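Local coordinates for carbohydrate binding protein, putative, CPB33A (Cellvibrio japonicus, PDB 5FJQ) that acts as a copper-dependent lytic polysaccharide monooxygenase domain important for efficient chitin utilization, probably cleaving the crystalline polysaccharide oxidatively, at residues 24-38 with 68-81. Sequence-based numbering, arbitrary orientation.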
ATOM      1  N   HIS A  24     -16.607   8.189   6.834  1.00 23.20           N
ATOM      2  CA  HIS A  24     -15.417   8.811   7.392  1.00 26.53           C
ATOM      3  C   HIS A  24     -14.956   9.915   6.403  1.00 25.01           C
ATOM      4  O   HIS A  24     -14.958   9.698   5.214  1.00 28.23           O
ATOM      5  CB  HIS A  24     -14.327   7.764   7.696  1.00 30.79           C
ATOM      6  CG  HIS A  24     -13.030   8.366   8.120  1.00 35.72           C
ATOM      7  ND1 HIS A  24     -12.359   9.301   7.347  1.00 35.40           N
ATOM      8  CD2 HIS A  24     -12.290   8.197   9.244  1.00 37.27           C
ATOM      9  CE1 HIS A  24     -11.270   9.692   7.991  1.00 35.52           C
ATOM     10  NE2 HIS A  24     -11.202   9.037   9.140  1.00 36.56           N
ATOM     11  N   PRO A  25     -14.592  11.098   6.898  1.00 22.61           N
ATOM     12  CA  PRO A  25     -14.324  12.179   5.989  1.00 22.82           C
ATOM     13  C   PRO A  25     -13.251  11.894   4.894  1.00 20.17           C
ATOM     14  O   PRO A  25     -13.468  12.251   3.752  1.00 21.40           O
ATOM     15  CB  PRO A  25     -13.958  13.332   6.933  1.00 21.95           C
ATOM     16  CG  PRO A  25     -13.345  12.636   8.106  1.00 22.24           C
ATOM     17  CD  PRO A  25     -14.261  11.464   8.295  1.00 22.72           C
ATOM     18  N   ALA A  26     -12.132  11.253   5.211  1.00 20.39           N
ATOM     19  CA  ALA A  26     -11.143  10.840   4.146  1.00 18.39           C
ATOM     20  C   ALA A  26     -11.734   9.905   3.083  1.00 18.43           C
ATOM     21  O   ALA A  26     -11.419  10.026   1.912  1.00 17.35           O
ATOM     22  CB  ALA A  26      -9.900  10.173   4.768  1.00 20.01           C
ATOM     23  N   CYS A  27     -12.591   8.958   3.477  1.00 14.18           N
ATOM     24  CA  CYS A  27     -13.158   8.038   2.492  1.00 15.32           C
ATOM     25  C   CYS A  27     -14.259   8.723   1.699  1.00 15.20           C
ATOM     26  O   CYS A  27     -14.462   8.397   0.551  1.00 17.78           O
ATOM     27  CB  CYS A  27     -13.718   6.730   3.164  1.00 13.81           C
ATOM     28  SG  CYS A  27     -12.502   5.844   4.200  1.00 19.29           S
ATOM     29  N   ILE A  28     -14.991   9.655   2.338  1.00 16.80           N
ATOM     30  CA  ILE A  28     -15.995  10.465   1.612  1.00 14.47           C
ATOM     31  C   ILE A  28     -15.220  11.221   0.514  1.00 15.57           C
ATOM     32  O   ILE A  28     -15.655  11.296  -0.678  1.00 15.39           O
ATOM     33  CB  ILE A  28     -16.712  11.443   2.572  1.00 15.58           C
ATOM     34  CG1 ILE A  28     -17.606  10.631   3.604  1.00 16.29           C
ATOM     35  CG2 ILE A  28     -17.637  12.335   1.773  1.00 16.56           C
ATOM     36  CD1 ILE A  28     -18.167  11.519   4.715  1.00 15.06           C
ATOM     37  N   ALA A  29     -14.087  11.804   0.889  1.00 14.44           N
ATOM     38  CA  ALA A  29     -13.247  12.522  -0.136  1.00 14.66           C
ATOM     39  C   ALA A  29     -12.777  11.527  -1.251  1.00 16.69           C
ATOM     40  O   ALA A  29     -12.963  11.800  -2.445  1.00 17.39           O
ATOM     41  CB  ALA A  29     -12.064  13.171   0.507  1.00 13.34           C
ATOM     42  N   ALA A  30     -12.224  10.382  -0.826  1.00 19.11           N
ATOM     43  CA  ALA A  30     -11.806   9.371  -1.758  1.00 21.15           C
ATOM     44  C   ALA A  30     -12.955   8.964  -2.721  1.00 21.25           C
ATOM     45  O   ALA A  30     -12.701   8.765  -3.884  1.00 19.01           O
ATOM     46  CB  ALA A  30     -11.224   8.171  -1.048  1.00 18.38           C
ATOM     47  N   LYS A  31     -14.188   8.796  -2.221  1.00 21.69           N
ATOM     48  CA  LYS A  31     -15.298   8.489  -3.138  1.00 23.60           C
ATOM     49  C   LYS A  31     -15.387   9.482  -4.317  1.00 24.53           C
ATOM     50  O   LYS A  31     -15.469   9.057  -5.467  1.00 26.31           O
ATOM     51  CB  LYS A  31     -16.647   8.301  -2.427  1.00 24.30           C
ATOM     52  CG  LYS A  31     -17.822   8.155  -3.403  1.00 25.95           C
ATOM     53  CD  LYS A  31     -18.952   7.371  -2.721  1.00 24.64           C
ATOM     54  CE  LYS A  31     -20.082   7.064  -3.694  1.00 26.92           C
ATOM     55  NZ  LYS A  31     -20.020   7.827  -4.970  1.00 26.92           N
ATOM     56  N   ALA A  32     -15.308  10.778  -4.008  1.00 26.01           N
ATOM     57  CA  ALA A  32     -15.455  11.862  -4.966  1.00 26.69           C
ATOM     58  C   ALA A  32     -14.292  11.870  -5.984  1.00 25.05           C
ATOM     59  O   ALA A  32     -14.507  12.160  -7.166  1.00 22.91           O
ATOM     60  CB  ALA A  32     -15.587  13.209  -4.231  1.00 27.43           C
ATOM     61  N   ALA A  33     -13.084  11.510  -5.542  1.00 20.93           N
ATOM     62  CA  ALA A  33     -11.924  11.451  -6.446  1.00 19.31           C
ATOM     63  C   ALA A  33     -11.777  10.124  -7.291  1.00 19.62           C
ATOM     64  O   ALA A  33     -11.056  10.085  -8.290  1.00 21.76           O
ATOM     65  CB  ALA A  33     -10.653  11.760  -5.669  1.00 17.42           C
ATOM     66  N   GLY A  34     -12.479   9.059  -6.921  1.00 18.51           N
ATOM     67  CA  GLY A  34     -12.322   7.776  -7.651  1.00 18.65           C
ATOM     68  C   GLY A  34     -12.101   6.655  -6.659  1.00 19.79           C
ATOM     69  O   GLY A  34     -10.985   6.515  -6.103  1.00 20.09           O
ATOM     70  N   ASN A  35     -13.166   5.888  -6.355  1.00 17.66           N
ATOM     71  CA  ASN A  35     -12.995   4.797  -5.424  1.00 17.83           C
ATOM     72  C   ASN A  35     -13.701   3.487  -5.829  1.00 17.18           C
ATOM     73  O   ASN A  35     -13.844   2.621  -5.001  1.00 13.49           O
ATOM     74  CB  ASN A  35     -13.470   5.180  -4.035  1.00 19.94           C
ATOM     75  CG  ASN A  35     -15.014   5.053  -3.862  1.00 24.04           C
ATOM     76  OD1 ASN A  35     -15.803   4.981  -4.872  1.00 23.52           O
ATOM     77  ND2 ASN A  35     -15.456   5.086  -2.600  1.00 18.86           N
ATOM     78  N   GLY A  36     -14.182   3.358  -7.065  1.00 15.75           N
ATOM     79  CA  GLY A  36     -14.943   2.131  -7.348  1.00 18.39           C
ATOM     80  C   GLY A  36     -13.951   0.944  -7.425  1.00 18.78           C
ATOM     81  O   GLY A  36     -14.347  -0.222  -7.372  1.00 16.73           O
ATOM     82  N   GLY A  37     -12.648   1.228  -7.576  1.00 18.54           N
ATOM     83  CA  GLY A  37     -11.668   0.120  -7.387  1.00 20.34           C
ATOM     84  C   GLY A  37     -11.615  -0.464  -5.965  1.00 19.12           C
ATOM     85  O   GLY A  37     -10.837  -1.373  -5.685  1.00 17.60           O
ATOM     86  N   LEU A  38     -12.387   0.083  -5.026  1.00 21.49           N
ATOM     87  CA  LEU A  38     -12.298  -0.379  -3.651  1.00 17.96           C
ATOM     88  C   LEU A  38     -12.946  -1.732  -3.477  1.00 20.18           C
ATOM     89  O   LEU A  38     -12.732  -2.388  -2.433  1.00 17.06           O
ATOM     90  CB  LEU A  38     -12.874   0.629  -2.635  1.00 21.16           C
ATOM     91  CG  LEU A  38     -12.153   1.949  -2.320  1.00 19.80           C
ATOM     92  CD1 LEU A  38     -13.018   2.823  -1.442  1.00 20.34           C
ATOM     93  CD2 LEU A  38     -10.835   1.633  -1.642  1.00 20.52           C
ATOM     94  N   ALA A  68      -7.505   4.779 -12.238  1.00 15.02           N
ATOM     95  CA  ALA A  68      -8.379   5.905 -11.937  1.00 16.19           C
ATOM     96  C   ALA A  68      -9.462   5.626 -10.870  1.00 15.64           C
ATOM     97  O   ALA A  68      -9.868   6.514 -10.084  1.00 16.91           O
ATOM     98  CB  ALA A  68      -8.987   6.463 -13.248  1.00 14.44           C
ATOM     99  N   ASN A  69     -10.005   4.423 -10.898  1.00 16.22           N
ATOM    100  CA  ASN A  69     -11.035   4.027  -9.940  1.00 15.88           C
ATOM    101  C   ASN A  69     -10.464   3.892  -8.458  1.00 15.84           C
ATOM    102  O   ASN A  69     -11.170   3.449  -7.555  1.00 15.50           O
ATOM    103  CB  ASN A  69     -11.765   2.737 -10.438  1.00 15.39           C
ATOM    104  CG  ASN A  69     -10.903   1.462 -10.378  1.00 16.99           C
ATOM    105  OD1 ASN A  69      -9.862   1.406  -9.689  1.00 18.39           O
ATOM    106  ND2 ASN A  69     -11.416   0.372 -10.973  1.00 15.48           N
ATOM    107  N   LEU A  70      -9.210   4.302  -8.247  1.00 16.53           N
ATOM    108  CA  LEU A  70      -8.599   4.390  -6.917  1.00 16.69           C
ATOM    109  C   LEU A  70      -7.892   5.740  -6.694  1.00 17.97           C
ATOM    110  O   LEU A  70      -7.181   5.920  -5.712  1.00 17.88           O
ATOM    111  CB  LEU A  70      -7.565   3.293  -6.708  1.00 16.47           C
ATOM    112  CG  LEU A  70      -8.056   1.849  -6.780  1.00 16.96           C
ATOM    113  CD1 LEU A  70      -6.870   0.928  -6.967  1.00 15.60           C
ATOM    114  CD2 LEU A  70      -8.916   1.430  -5.548  1.00 17.87           C
ATOM    115  N   PHE A  71      -8.070   6.662  -7.611  1.00 19.02           N
ATOM    116  CA  PHE A  71      -7.487   8.009  -7.488  1.00 20.36           C
ATOM    117  C   PHE A  71      -7.833   8.697  -6.138  1.00 17.30           C
ATOM    118  O   PHE A  71      -7.125   9.570  -5.702  1.00 16.50           O
ATOM    119  CB  PHE A  71      -7.929   8.869  -8.658  1.00 22.23           C
ATOM    120  CG  PHE A  71      -7.083   8.710  -9.911  1.00 23.26           C
ATOM    121  CD1 PHE A  71      -6.038   7.746  -9.993  1.00 24.69           C
ATOM    122  CD2 PHE A  71      -7.383   9.478 -11.045  1.00 25.01           C
ATOM    123  CE1 PHE A  71      -5.277   7.597 -11.159  1.00 23.86           C
ATOM    124  CE2 PHE A  71      -6.628   9.335 -12.216  1.00 24.48           C
ATOM    125  CZ  PHE A  71      -5.576   8.388 -12.266  1.00 23.43           C
ATOM    126  N   GLY A  72      -8.891   8.227  -5.447  1.00 16.08           N
ATOM    127  CA  GLY A  72      -9.315   8.756  -4.162  1.00 12.85           C
ATOM    128  C   GLY A  72      -8.225   8.402  -3.124  1.00 12.99           C
ATOM    129  O   GLY A  72      -7.938   9.179  -2.219  1.00 12.38           O
ATOM    130  N   MET A  73      -7.580   7.257  -3.367  1.00 13.20           N
ATOM    131  CA  MET A  73      -6.444   6.755  -2.574  1.00 13.75           C
ATOM    132  C   MET A  73      -5.197   7.617  -2.632  1.00 13.23           C
ATOM    133  O   MET A  73      -4.327   7.482  -1.732  1.00 12.43           O
ATOM    134  CB  MET A  73      -6.111   5.267  -2.891  1.00 15.79           C
ATOM    135  CG  MET A  73      -7.274   4.284  -2.665  1.00 17.42           C
ATOM    136  SD  MET A  73      -7.777   4.199  -0.936  1.00 19.71           S
ATOM    137  CE  MET A  73      -9.121   5.374  -0.926  1.00 18.95           C
ATOM    138  N   ASP A  74      -5.154   8.548  -3.607  1.00 14.61           N
ATOM    139  CA  ASP A  74      -3.983   9.361  -3.837  1.00 16.12           C
ATOM    140  C   ASP A  74      -3.998  10.674  -3.088  1.00 17.99           C
ATOM    141  O   ASP A  74      -3.042  11.494  -3.232  1.00 20.48           O
ATOM    142  CB  ASP A  74      -3.823   9.592  -5.314  1.00 15.14           C
ATOM    143  CG  ASP A  74      -3.362   8.326  -6.068  1.00 17.54           C
ATOM    144  OD1 ASP A  74      -2.545   7.558  -5.524  1.00 17.32           O
ATOM    145  OD2 ASP A  74      -3.784   8.076  -7.207  1.00 16.91           O
ATOM    146  N   LEU A  75      -5.082  10.918  -2.354  1.00 17.85           N
ATOM    147  CA  LEU A  75      -5.292  12.247  -1.683  1.00 20.03           C
ATOM    148  C   LEU A  75      -4.347  12.383  -0.472  1.00 22.55           C
ATOM    149  O   LEU A  75      -4.250  11.437   0.274  1.00 24.58           O
ATOM    150  CB  LEU A  75      -6.750  12.355  -1.222  1.00 21.01           C
ATOM    151  CG  LEU A  75      -7.752  12.421  -2.392  1.00 19.69           C
ATOM    152  CD1 LEU A  75      -9.188  12.535  -1.924  1.00 20.17           C
ATOM    153  CD2 LEU A  75      -7.427  13.497  -3.387  1.00 20.37           C
ATOM    154  N   ALA A  76      -3.663  13.528  -0.306  1.00 24.32           N
ATOM    155  CA  ALA A  76      -2.889  13.871   0.913  1.00 24.32           C
ATOM    156  C   ALA A  76      -3.827  14.264   2.076  1.00 23.01           C
ATOM    157  O   ALA A  76      -4.519  15.258   2.017  1.00 25.50           O
ATOM    158  CB  ALA A  76      -1.935  15.022   0.585  1.00 23.54           C
ATOM    159  N   ARG A  77      -3.884  13.471   3.126  1.00 23.67           N
ATOM    160  CA  ARG A  77      -4.766  13.755   4.253  1.00 23.03           C
ATOM    161  C   ARG A  77      -4.054  13.285   5.473  1.00 22.74           C
ATOM    162  O   ARG A  77      -3.335  12.317   5.392  1.00 22.21           O
ATOM    163  CB  ARG A  77      -6.072  13.024   4.072  1.00 21.41           C
ATOM    164  CG  ARG A  77      -6.817  13.585   2.853  1.00 20.18           C
ATOM    165  CD  ARG A  77      -8.178  12.978   2.706  1.00 20.89           C
ATOM    166  NE  ARG A  77      -9.018  13.316   3.858  1.00 20.41           N
ATOM    167  CZ  ARG A  77      -9.934  14.295   3.888  1.00 20.22           C
ATOM    168  NH1 ARG A  77     -10.186  15.035   2.833  1.00 20.32           N
ATOM    169  NH2 ARG A  77     -10.667  14.493   4.986  1.00 21.03           N
ATOM    170  N   ASN A  78      -4.220  14.006   6.580  1.00 23.48           N
ATOM    171  CA  ASN A  78      -3.628  13.627   7.879  1.00 23.70           C
ATOM    172  C   ASN A  78      -4.699  12.927   8.673  1.00 21.46           C
ATOM    173  O   ASN A  78      -4.547  12.728   9.900  1.00 24.70           O
ATOM    174  CB  ASN A  78      -3.168  14.871   8.652  1.00 24.39           C
ATOM    175  CG  ASN A  78      -4.269  15.947   8.771  1.00 29.32           C
ATOM    176  OD1 ASN A  78      -5.410  15.784   8.303  1.00 32.61           O
ATOM    177  ND2 ASN A  78      -3.915  17.075   9.391  1.00 31.04           N
ATOM    178  N   ASP A  79      -5.785  12.553   8.010  1.00 20.11           N
ATOM    179  CA  ASP A  79      -6.896  11.894   8.757  1.00 20.02           C
ATOM    180  C   ASP A  79      -7.290  10.524   8.200  1.00 20.35           C
ATOM    181  O   ASP A  79      -8.377   9.953   8.542  1.00 22.18           O
ATOM    182  CB  ASP A  79      -8.097  12.807   8.843  1.00 21.00           C
ATOM    183  CG  ASP A  79      -8.786  12.966   7.505  1.00 22.21           C
ATOM    184  OD1 ASP A  79      -8.162  12.610   6.475  1.00 21.23           O
ATOM    185  OD2 ASP A  79      -9.936  13.441   7.485  1.00 19.74           O
ATOM    186  N   TRP A  80      -6.406   9.947   7.385  1.00 21.81           N
ATOM    187  CA  TRP A  80      -6.710   8.584   6.892  1.00 22.15           C
ATOM    188  C   TRP A  80      -6.924   7.681   8.082  1.00 20.68           C
ATOM    189  O   TRP A  80      -6.222   7.838   9.114  1.00 22.54           O
ATOM    190  CB  TRP A  80      -5.610   8.031   6.014  1.00 19.36           C
ATOM    191  CG  TRP A  80      -5.509   8.680   4.650  1.00 17.63           C
ATOM    192  CD1 TRP A  80      -4.501   9.532   4.232  1.00 17.16           C
ATOM    193  CD2 TRP A  80      -6.426   8.570   3.520  1.00 16.59           C
ATOM    194  NE1 TRP A  80      -4.734   9.921   2.936  1.00 18.00           N
ATOM    195  CE2 TRP A  80      -5.888   9.352   2.472  1.00 17.61           C
ATOM    196  CE3 TRP A  80      -7.626   7.877   3.289  1.00 16.83           C
ATOM    197  CZ2 TRP A  80      -6.526   9.489   1.207  1.00 16.22           C
ATOM    198  CZ3 TRP A  80      -8.248   8.023   2.011  1.00 16.96           C
ATOM    199  CH2 TRP A  80      -7.692   8.809   1.011  1.00 16.51           C
ATOM    200  N   PRO A  81      -7.899   6.745   8.001  1.00 21.22           N
ATOM    201  CA  PRO A  81      -7.974   5.797   9.132  1.00 18.36           C
ATOM    202  C   PRO A  81      -6.648   5.040   9.336  1.00 19.10           C
ATOM    203  O   PRO A  81      -6.153   4.409   8.404  1.00 21.27           O
ATOM    204  CB  PRO A  81      -9.056   4.816   8.693  1.00 20.63           C
ATOM    205  CG  PRO A  81      -9.959   5.642   7.813  1.00 20.16           C
ATOM    206  CD  PRO A  81      -9.033   6.594   7.069  1.00 20.59           C
TER
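Arg77 lays its side chain across the first turn of helix 25-33, against Ala26. Its CB rests over one face of the Trp80 indole, near the rim of the ring. From there Arg77 CD comes to 3.9 Å from Ala26 CB, and the bend at chi3 (63°) turns the guanidinium over the helix backbone, with Arg77 NE only 3.3 Å from Ala26 CA. CZ follows over the same CA; of the terminal nitrogens, NH1 meets Ala29 CB at 3.5 Å and NH2 lies beside the Pro25 carbonyl carbon. Asp79 fixes the rotation of the group side-on: Arg77 NE donates to Asp79 OD1, and Arg77 NH2 to Asp79 OD2 at 2.8 Å. This salt bridge leaves the carboxylate close to the N-terminus of the helix, where the dipole would be expected to favour its charge. Alongside, Pro81 CG sits over a face of the His24 imidazole, a CH-pi contact of 3.9 Å to the ring centroid, while His24 ND1 caps the helix by accepting from Ala26 N. At the other end, Gly72, lacking a side chain, lets the backbones close to 3.5 Å between its CA and Ala30 CA; Gly72 N donates to Gly34 O, and Gly37 N to Asn69 O at 2.7 Å. The contact thus ties helix 25-33 to the loop leading into strand 83-84. Helix 10-17 flanks both, joined to the first by the Cys14-Cys27 disulfide and touching Met73 through Val11, in a helix-and-loop insertion between strands 2-6 and 88-96 consistent with the L2 region of AA10 enzymes.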